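Local coordinates for protein ABC transporter (Caldanaerobius, PDB 4G68) that probably captures xylo-oligosaccharides outside the cell, as the solute-binding component of an ABC transporter that serves xylan utilisation, at residues Ser412-Trp416 and Asp417-Ser421; Arg245-Asn249 and Gly250-Phe254; Asn162-Asn166 and Gly167-Gly171. All blocks are in the same frame, centred on the assembly; numbering follows the deposited sequence.

Contact 1 of 3, residues Ser412-Trp416 and Asp417-Ser421; sequences SVPAW and DIYLS. With XYP (beta-D-xylopyranose), chain D.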
loop_
_atom_site.group_PDB
_atom_site.type_symbol
_atom_site.label_atom_id
_atom_site.label_comp_id
_atom_site.label_asym_id
_atom_site.label_seq_id
_atom_site.Cartn_x
_atom_site.Cartn_y
_atom_site.Cartn_z
ATOM N N SER A 412 -10.579 -5.109 7.517
ATOM C CA SER A 412 -9.687 -4.292 6.680
ATOM C C SER A 412 -10.264 -4.287 5.291
ATOM O O SER A 412 -11.137 -5.127 4.966
ATOM C CB SER A 412 -8.260 -4.817 6.700
ATOM O OG SER A 412 -8.198 -6.143 6.172
ATOM N N VAL A 413 -9.834 -3.312 4.481
ATOM C CA VAL A 413 -10.228 -3.242 3.069
ATOM C C VAL A 413 -9.064 -2.593 2.349
ATOM O O VAL A 413 -8.455 -1.716 2.917
ATOM C CB VAL A 413 -11.567 -2.392 2.862
ATOM C CG1 VAL A 413 -11.431 -0.915 3.284
ATOM C CG2 VAL A 413 -12.026 -2.525 1.431
ATOM N N PRO A 414 -8.718 -3.071 1.140
ATOM C CA PRO A 414 -7.567 -2.534 0.367
ATOM C C PRO A 414 -7.817 -1.095 -0.036
ATOM O O PRO A 414 -8.995 -0.680 -0.172
ATOM C CB PRO A 414 -7.560 -3.402 -0.890
ATOM C CG PRO A 414 -8.078 -4.730 -0.380
ATOM C CD PRO A 414 -9.185 -4.334 0.551
ATOM N N ALA A 415 -6.733 -0.361 -0.273
ATOM C CA ALA A 415 -6.899 1.022 -0.791
ATOM C C ALA A 415 -7.747 1.003 -2.044
ATOM O O ALA A 415 -7.699 0.031 -2.809
ATOM C CB ALA A 415 -5.540 1.559 -1.100
ATOM N N TRP A 416 -8.562 2.039 -2.265
ATOM C CA TRP A 416 -9.607 1.906 -3.209
ATOM C C TRP A 416 -9.082 1.774 -4.633
ATOM O O TRP A 416 -9.794 1.271 -5.499
ATOM C CB TRP A 416 -10.568 3.101 -3.130
ATOM C CG TRP A 416 -11.386 3.111 -1.850
ATOM C CD1 TRP A 416 -11.132 2.468 -0.603
ATOM C CD2 TRP A 416 -12.605 3.877 -1.648
ATOM N NE1 TRP A 416 -12.100 2.821 0.299
ATOM C CE2 TRP A 416 -13.002 3.675 -0.263
ATOM C CE3 TRP A 416 -13.367 4.726 -2.468
ATOM C CZ2 TRP A 416 -14.174 4.265 0.272
ATOM C CZ3 TRP A 416 -14.509 5.319 -1.915
ATOM C CH2 TRP A 416 -14.901 5.084 -0.583
ATOM N N ASP A 417 -7.881 2.284 -4.931
ATOM C CA ASP A 417 -7.353 2.163 -6.310
ATOM C C ASP A 417 -6.713 0.789 -6.612
ATOM O O ASP A 417 -6.293 0.574 -7.767
ATOM C CB ASP A 417 -6.316 3.246 -6.612
ATOM C CG ASP A 417 -5.022 3.092 -5.753
ATOM O OD1 ASP A 417 -5.031 2.382 -4.700
ATOM O OD2 ASP A 417 -3.977 3.680 -6.177
ATOM N N ILE A 418 -6.713 -0.122 -5.629
ATOM C CA ILE A 418 -6.375 -1.516 -5.837
ATOM C C ILE A 418 -7.693 -2.325 -5.819
ATOM O O ILE A 418 -7.772 -3.405 -6.350
ATOM C CB ILE A 418 -5.538 -2.079 -4.619
ATOM C CG1 ILE A 418 -4.253 -1.395 -4.467
ATOM C CG2 ILE A 418 -5.348 -3.609 -4.674
ATOM C CD1 ILE A 418 -3.413 -1.988 -3.316
ATOM N N TYR A 419 -8.699 -1.836 -5.135
ATOM C CA TYR A 419 -9.919 -2.611 -5.022
ATOM C C TYR A 419 -10.753 -2.341 -6.262
ATOM O O TYR A 419 -11.259 -3.313 -6.891
ATOM C CB TYR A 419 -10.705 -2.183 -3.756
ATOM C CG TYR A 419 -11.848 -3.151 -3.495
ATOM C CD1 TYR A 419 -11.678 -4.185 -2.595
ATOM C CD2 TYR A 419 -13.077 -3.018 -4.148
ATOM C CE1 TYR A 419 -12.689 -5.109 -2.363
ATOM C CE2 TYR A 419 -14.116 -3.931 -3.928
ATOM C CZ TYR A 419 -13.908 -4.943 -3.004
ATOM O OH TYR A 419 -14.891 -5.903 -2.762
ATOM N N LEU A 420 -10.933 -1.046 -6.631
ATOM C CA LEU A 420 -11.537 -0.680 -7.932
ATOM C C LEU A 420 -10.563 -1.013 -9.099
ATOM O O LEU A 420 -9.395 -1.273 -8.857
ATOM C CB LEU A 420 -11.946 0.831 -8.004
ATOM C CG LEU A 420 -12.868 1.289 -6.851
ATOM C CD1 LEU A 420 -12.940 2.795 -6.697
ATOM C CD2 LEU A 420 -14.290 0.709 -7.037
ATOM N N SER A 421 -11.014 -0.942 -10.354
ATOM C CA SER A 421 -10.022 -1.090 -11.441
ATOM C C SER A 421 -10.174 0.040 -12.360
ATOM O O SER A 421 -11.143 0.742 -12.267
ATOM C CB SER A 421 -10.165 -2.402 -12.244
ATOM O OG SER A 421 -11.511 -2.776 -12.369
HETATM C C1 XYP D . 0.994 1.064 -3.807
HETATM C C2 XYP D . 0.308 1.442 -5.116
HETATM C C3 XYP D . -0.959 2.233 -4.770
HETATM C C4 XYP D . -1.829 1.511 -3.710
HETATM C C5 XYP D . -0.993 0.984 -2.507
HETATM O O2 XYP D . 1.217 2.159 -5.926
HETATM O O3 XYP D . -1.674 2.422 -6.011
HETATM O O4 XYP D . -2.884 2.340 -3.213
HETATM O O5 XYP D . 0.157 0.290 -2.977
#

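Contact 2 of 3, residues Arg245-Asn249 and Gly250-Phe254; sequences RDALN and GKASF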
loop_
_atom_site.group_PDB
_atom_site.type_symbol
_atom_site.label_atom_id
_atom_site.label_comp_id
_atom_site.label_asym_id
_atom_site.label_seq_id
_atom_site.Cartn_x
_atom_site.Cartn_y
_atom_site.Cartn_z
ATOM N N ARG A 245 -17.164 -1.503 1.607
ATOM C CA ARG A 245 -17.281 -2.645 0.710
ATOM C C ARG A 245 -18.546 -2.603 -0.162
ATOM O O ARG A 245 -18.495 -2.834 -1.382
ATOM C CB ARG A 245 -17.220 -3.927 1.551
ATOM C CG ARG A 245 -15.785 -4.179 1.987
ATOM C CD ARG A 245 -15.588 -5.506 2.669
ATOM N NE ARG A 245 -14.164 -5.695 3.010
ATOM C CZ ARG A 245 -13.282 -6.311 2.240
ATOM N NH1 ARG A 245 -13.661 -6.815 1.055
ATOM N NH2 ARG A 245 -12.043 -6.473 2.654
ATOM N N ASP A 246 -19.676 -2.280 0.455
ATOM C CA ASP A 246 -20.917 -2.171 -0.311
ATOM C C ASP A 246 -20.841 -1.143 -1.428
ATOM O O ASP A 246 -21.284 -1.408 -2.553
ATOM C CB ASP A 246 -22.060 -1.843 0.618
ATOM C CG ASP A 246 -22.528 -3.065 1.448
ATOM O OD1 ASP A 246 -22.191 -4.216 1.108
ATOM O OD2 ASP A 246 -23.255 -2.884 2.428
ATOM N N ALA A 247 -20.241 0.009 -1.147
ATOM C CA ALA A 247 -20.111 1.012 -2.150
ATOM C C ALA A 247 -19.172 0.510 -3.240
ATOM O O ALA A 247 -19.495 0.649 -4.458
ATOM C CB ALA A 247 -19.632 2.370 -1.578
ATOM N N LEU A 248 -18.040 -0.087 -2.842
ATOM C CA LEU A 248 -17.084 -0.472 -3.863
ATOM C C LEU A 248 -17.616 -1.627 -4.741
ATOM O O LEU A 248 -17.179 -1.819 -5.881
ATOM C CB LEU A 248 -15.751 -0.839 -3.219
ATOM C CG LEU A 248 -14.953 0.265 -2.460
ATOM C CD1 LEU A 248 -13.749 -0.458 -1.792
ATOM C CD2 LEU A 248 -14.576 1.365 -3.441
ATOM N N ASN A 249 -18.499 -2.425 -4.167
ATOM C CA ASN A 249 -19.155 -3.553 -4.829
ATOM C C ASN A 249 -20.468 -3.236 -5.537
ATOM O O ASN A 249 -21.113 -4.179 -6.090
ATOM C CB ASN A 249 -19.451 -4.659 -3.797
ATOM C CG ASN A 249 -18.191 -5.347 -3.285
ATOM O OD1 ASN A 249 -17.200 -5.485 -4.001
ATOM N ND2 ASN A 249 -18.237 -5.784 -2.056
ATOM N N GLY A 250 -20.846 -1.958 -5.548
ATOM C CA GLY A 250 -22.029 -1.482 -6.160
ATOM C C GLY A 250 -23.320 -1.773 -5.441
ATOM O O GLY A 250 -24.379 -1.718 -6.071
ATOM N N LYS A 251 -23.253 -2.089 -4.149
ATOM C CA LYS A 251 -24.453 -2.341 -3.317
ATOM C C LYS A 251 -24.896 -1.119 -2.547
ATOM O O LYS A 251 -25.844 -1.183 -1.763
ATOM C CB LYS A 251 -24.261 -3.487 -2.334
ATOM C CG LYS A 251 -23.660 -4.743 -2.907
ATOM C CD LYS A 251 -24.599 -5.363 -3.868
ATOM C CE LYS A 251 -24.090 -6.778 -4.215
ATOM N NZ LYS A 251 -24.213 -7.737 -3.083
ATOM N N ALA A 252 -24.242 0.016 -2.793
ATOM C CA ALA A 252 -24.627 1.266 -2.147
ATOM C C ALA A 252 -24.147 2.382 -3.050
ATOM O O ALA A 252 -23.038 2.316 -3.620
ATOM C CB ALA A 252 -23.902 1.403 -0.782
ATOM N N SER A 253 -24.917 3.433 -3.142
ATOM C CA SER A 253 -24.440 4.646 -3.830
ATOM C C SER A 253 -23.223 5.258 -3.114
ATOM O O SER A 253 -23.161 5.273 -1.867
ATOM C CB SER A 253 -25.548 5.689 -3.865
ATOM O OG SER A 253 -25.053 6.948 -4.423
ATOM N N PHE A 254 -22.276 5.800 -3.896
ATOM C CA PHE A 254 -21.202 6.667 -3.325
ATOM C C PHE A 254 -21.696 7.987 -2.739
ATOM O O PHE A 254 -20.990 8.650 -1.934
ATOM C CB PHE A 254 -20.172 6.954 -4.427
ATOM C CG PHE A 254 -19.303 5.771 -4.748
ATOM C CD1 PHE A 254 -18.245 5.416 -3.916
ATOM C CD2 PHE A 254 -19.545 4.976 -5.899
ATOM C CE1 PHE A 254 -17.434 4.308 -4.179
ATOM C CE2 PHE A 254 -18.710 3.866 -6.176
ATOM C CZ PHE A 254 -17.673 3.540 -5.337
HETATM O O HOH W 1 -21.607 1.757 -5.809
#

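Contact 3 of 3, residues Asn162-Asn166 and Gly167-Gly171; sequences NVTYN and GKIYG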
loop_
_atom_site.group_PDB
_atom_site.type_symbol
_atom_site.label_atom_id
_atom_site.label_comp_id
_atom_site.label_asym_id
_atom_site.label_seq_id
_atom_site.Cartn_x
_atom_site.Cartn_y
_atom_site.Cartn_z
ATOM N N ASN A 162 -7.154 -12.805 -2.050
ATOM C CA ASN A 162 -7.199 -11.788 -3.065
ATOM C C ASN A 162 -6.684 -12.141 -4.458
ATOM O O ASN A 162 -6.906 -11.357 -5.381
ATOM C CB ASN A 162 -6.523 -10.486 -2.590
ATOM C CG ASN A 162 -7.321 -9.807 -1.512
ATOM O OD1 ASN A 162 -8.561 -9.807 -1.583
ATOM N ND2 ASN A 162 -6.669 -9.307 -0.489
ATOM N N VAL A 163 -5.921 -13.214 -4.562
ATOM C CA VAL A 163 -5.455 -13.729 -5.851
ATOM C C VAL A 163 -6.339 -14.838 -6.420
ATOM O O VAL A 163 -6.020 -15.450 -7.394
ATOM C CB VAL A 163 -3.991 -14.211 -5.832
ATOM C CG1 VAL A 163 -3.032 -13.045 -5.682
ATOM C CG2 VAL A 163 -3.706 -15.278 -4.768
ATOM N N THR A 164 -7.470 -15.045 -5.800
ATOM C CA THR A 164 -8.452 -16.057 -6.209
ATOM C C THR A 164 -9.617 -15.350 -6.939
ATOM O O THR A 164 -10.255 -14.388 -6.423
ATOM C CB THR A 164 -8.929 -16.818 -4.941
ATOM O OG1 THR A 164 -7.769 -17.392 -4.297
ATOM C CG2 THR A 164 -9.881 -17.983 -5.340
ATOM N N TYR A 165 -9.932 -15.831 -8.128
ATOM C CA TYR A 165 -10.979 -15.255 -8.917
ATOM C C TYR A 165 -11.788 -16.389 -9.530
ATOM O O TYR A 165 -11.245 -17.368 -10.075
ATOM C CB TYR A 165 -10.375 -14.470 -10.081
ATOM C CG TYR A 165 -9.459 -13.303 -9.653
ATOM C CD1 TYR A 165 -9.974 -12.013 -9.496
ATOM C CD2 TYR A 165 -8.123 -13.539 -9.342
ATOM C CE1 TYR A 165 -9.101 -10.919 -9.157
ATOM C CE2 TYR A 165 -7.250 -12.481 -9.011
ATOM C CZ TYR A 165 -7.751 -11.184 -8.905
ATOM O OH TYR A 165 -6.876 -10.105 -8.562
ATOM N N ASN A 166 -13.114 -16.245 -9.469
ATOM C CA ASN A 166 -13.960 -17.349 -9.924
ATOM C C ASN A 166 -13.529 -18.676 -9.324
ATOM O O ASN A 166 -13.505 -19.722 -10.010
ATOM C CB ASN A 166 -13.879 -17.416 -11.471
ATOM C CG ASN A 166 -14.156 -16.060 -12.103
ATOM O OD1 ASN A 166 -15.161 -15.457 -11.791
ATOM N ND2 ASN A 166 -13.261 -15.580 -12.990
ATOM N N GLY A 167 -13.097 -18.625 -8.069
ATOM C CA GLY A 167 -12.754 -19.871 -7.330
ATOM C C GLY A 167 -11.416 -20.515 -7.692
ATOM O O GLY A 167 -11.153 -21.616 -7.279
ATOM N N LYS A 168 -10.579 -19.834 -8.478
ATOM C CA LYS A 168 -9.348 -20.382 -8.933
ATOM C C LYS A 168 -8.209 -19.394 -8.580
ATOM O O LYS A 168 -8.399 -18.170 -8.603
ATOM C CB LYS A 168 -9.445 -20.560 -10.463
ATOM C CG LYS A 168 -10.339 -21.762 -10.885
ATOM C CD LYS A 168 -10.576 -21.777 -12.407
ATOM C CE LYS A 168 -11.553 -20.677 -12.927
ATOM N NZ LYS A 168 -13.038 -20.712 -12.525
ATOM N N ILE A 169 -7.022 -19.927 -8.354
ATOM C CA ILE A 169 -5.895 -19.076 -7.873
ATOM C C ILE A 169 -5.047 -18.656 -9.059
ATOM O O ILE A 169 -4.670 -19.514 -9.859
ATOM C CB ILE A 169 -5.022 -19.862 -6.934
ATOM C CG1 ILE A 169 -5.851 -20.202 -5.674
ATOM C CG2 ILE A 169 -3.787 -19.053 -6.530
ATOM C CD1 ILE A 169 -5.124 -20.961 -4.635
ATOM N N TYR A 170 -4.727 -17.355 -9.128
ATOM C CA TYR A 170 -3.962 -16.787 -10.231
ATOM C C TYR A 170 -2.700 -16.047 -9.746
ATOM O O TYR A 170 -2.080 -15.335 -10.495
ATOM C CB TYR A 170 -4.812 -15.786 -11.082
ATOM C CG TYR A 170 -5.873 -16.501 -11.872
ATOM C CD1 TYR A 170 -5.601 -17.005 -13.161
ATOM C CD2 TYR A 170 -7.110 -16.781 -11.285
ATOM C CE1 TYR A 170 -6.583 -17.684 -13.873
ATOM C CE2 TYR A 170 -8.091 -17.500 -11.983
ATOM C CZ TYR A 170 -7.826 -17.931 -13.259
ATOM O OH TYR A 170 -8.824 -18.610 -13.930
ATOM N N GLY A 171 -2.281 -16.223 -8.507
ATOM C CA GLY A 171 -1.047 -15.527 -8.115
ATOM C C GLY A 171 -0.403 -16.134 -6.916
ATOM O O GLY A 171 -1.037 -16.931 -6.211
#

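Contact 1 of 3, residues Ser412-Trp416 and Asp417-Ser421
A first torsion of -170°, which sets CG anti to the backbone N, swings the Tyr419 ring back to Pro414, where CD1 lies 4.0 Å from the proline CD; the two side chains cross obliquely, and Val413 CG2 adds a looser contact to the same ring carbon. Asp417 makes a different choice: with chi1 at 66° its CG sits between the backbone N and the carbonyl carbon, and the carboxylate is delivered to the sugar. Both oxygens are used. O4 of the beta-D-xylopyranose donates to Asp417 OD1 at 2.6 Å and O3 donates to Asp417 OD2 at 2.6 Å, a two-pronged grip on adjacent hydroxyls that fixes the rotation of the carboxylate. The methyl of Ala415 borders the site, CB standing 3.5 Å from sugar O4, while Ile418 CG1 packs against sugar C4 at 3.9 Å. An alanine in place of Asp417 would probably leave both hydroxyls without these acceptors and weaken the hold on this xylose. The same Ala415 is the N-cap of a short helix, and its O accepts from Ile418 N (3.0 Å) and from Tyr419 N, the latter lying in the carbonyl plane. Asn103, Lys107, Gln177 and Trp229 also bond the same sugar. Around this turn, Val413 pairs by backbone bonds with Tyr339 and Gly341, helix 225-239 touches Ala415 and Asp417, the Trp416 indole stacks on His428 of helix 422-436, and Leu248 of helix 241-248 packs on Trp416, Tyr419 and Leu420.

Contact 2 of 3, residues Arg245-Asn249 and Gly250-Phe254
A Schellman motif ends helix 241-248, and the chain that leaves it folds back over the last turn. Gly250 makes the reversal with a positive phi of 75°. Two backbone bonds define the motif: Lys251 N reaches Asp246 O at 2.6 Å, and Gly250 N reaches Ala247 O at 3.1 Å, the second donor standing well above the carbonyl plane. Asp246 CB meets Ala252 CB at 4.0 Å and touches Lys251 CB as well, but the acid's charged end turns to Gln242, one helical turn earlier; the Lys251 and Asp246 side chains cross at about a right angle, their charged atoms not in contact. Phe254 then brings the loop back to the helix. Its CG is anti to the carbonyl carbon (chi1 -74°), and from there the ring lays one face on the methyl of Ala247, with CE1 3.9 Å from Ala247 CB, while Leu248 CD2 comes to the ring's edge. Helices 257-271 and 442-453 also pack on this phenylalanine, through Phe259 and through Met449 and Ile453. Loop and helix are further joined by a CA-H...O contact from Ala247 CA to Ala252 O at 3.5 Å. One water completes the link, donating to Ala247 O at 2.7 Å and to Ala252 O at 2.7 Å.

Contact 3 of 3, residues Asn162-Asn166 and Gly167-Gly171
Lys168 curls back over the turn that precedes it. CB starts 3.7 Å from Tyr165 O; CG passes on to Asn166 O; bends at chi3 (-73°) and chi4 (-66°) then turn the chain so that CE too stays beside that oxygen. At the tip, NZ donates to Asn166 O at 2.7 Å, slightly tilted from the carbonyl plane, and also lies close to Asn166 CB. On the same side of the hairpin, Tyr170 presents the edge of its ring to Tyr165 O, with CE2 3.7 Å away and the oxygen in the ring plane. The two tyrosine side chains cross at a slant, Tyr165 CD2 meeting Tyr170 CD2 at 3.9 Å. Helix 132-136 packs against both through Val135, and the hydroxyl of Tyr165 is bonded to Gly128 O. Thr164 and Ile169 occupy the other face, OG1 beside CG1, although the threonine hydroxyl is bonded to Phe160 O. Farther from the turn, Val163 CG2 lies 3.5 Å from Gly171 O, a buried oxygen with no polar partner in the model. Tyr165 N bonds Lys168 O at 2.8 Å, Lys168 N returns the bond to Tyr165 O at 3.0 Å, and Tyr170 N reaches Val163 O: the antiparallel ladder of a tight beta hairpin closed by a type I' turn, Asn166 and Gly167 at its corners.

In the fold
All three contacts are local; contacts 2 and 3 turn the chain back on itself, whereas contact 1 leads a strand into a short helix. Contact 1 is buried near the centre and turns the carboxylate of Asp417 to the bound sugar. Contacts 2 and 3 lie about 20 Å from the chain centre, each passing from an exposed glycine-containing turn to a buried end. Backbone bonds and apolar contacts, aromatic rings included, occur in all three; only contact 1 adds a grip on the ligand. Contacts 1 and 2 touch: Tyr419 OH and Asn249 OD1 are 2.7 Å apart, a probable hydrogen bond. Contact 3 touches neither; it belongs to the large mixed sheet, whereas contact 2 packs mainly against helices.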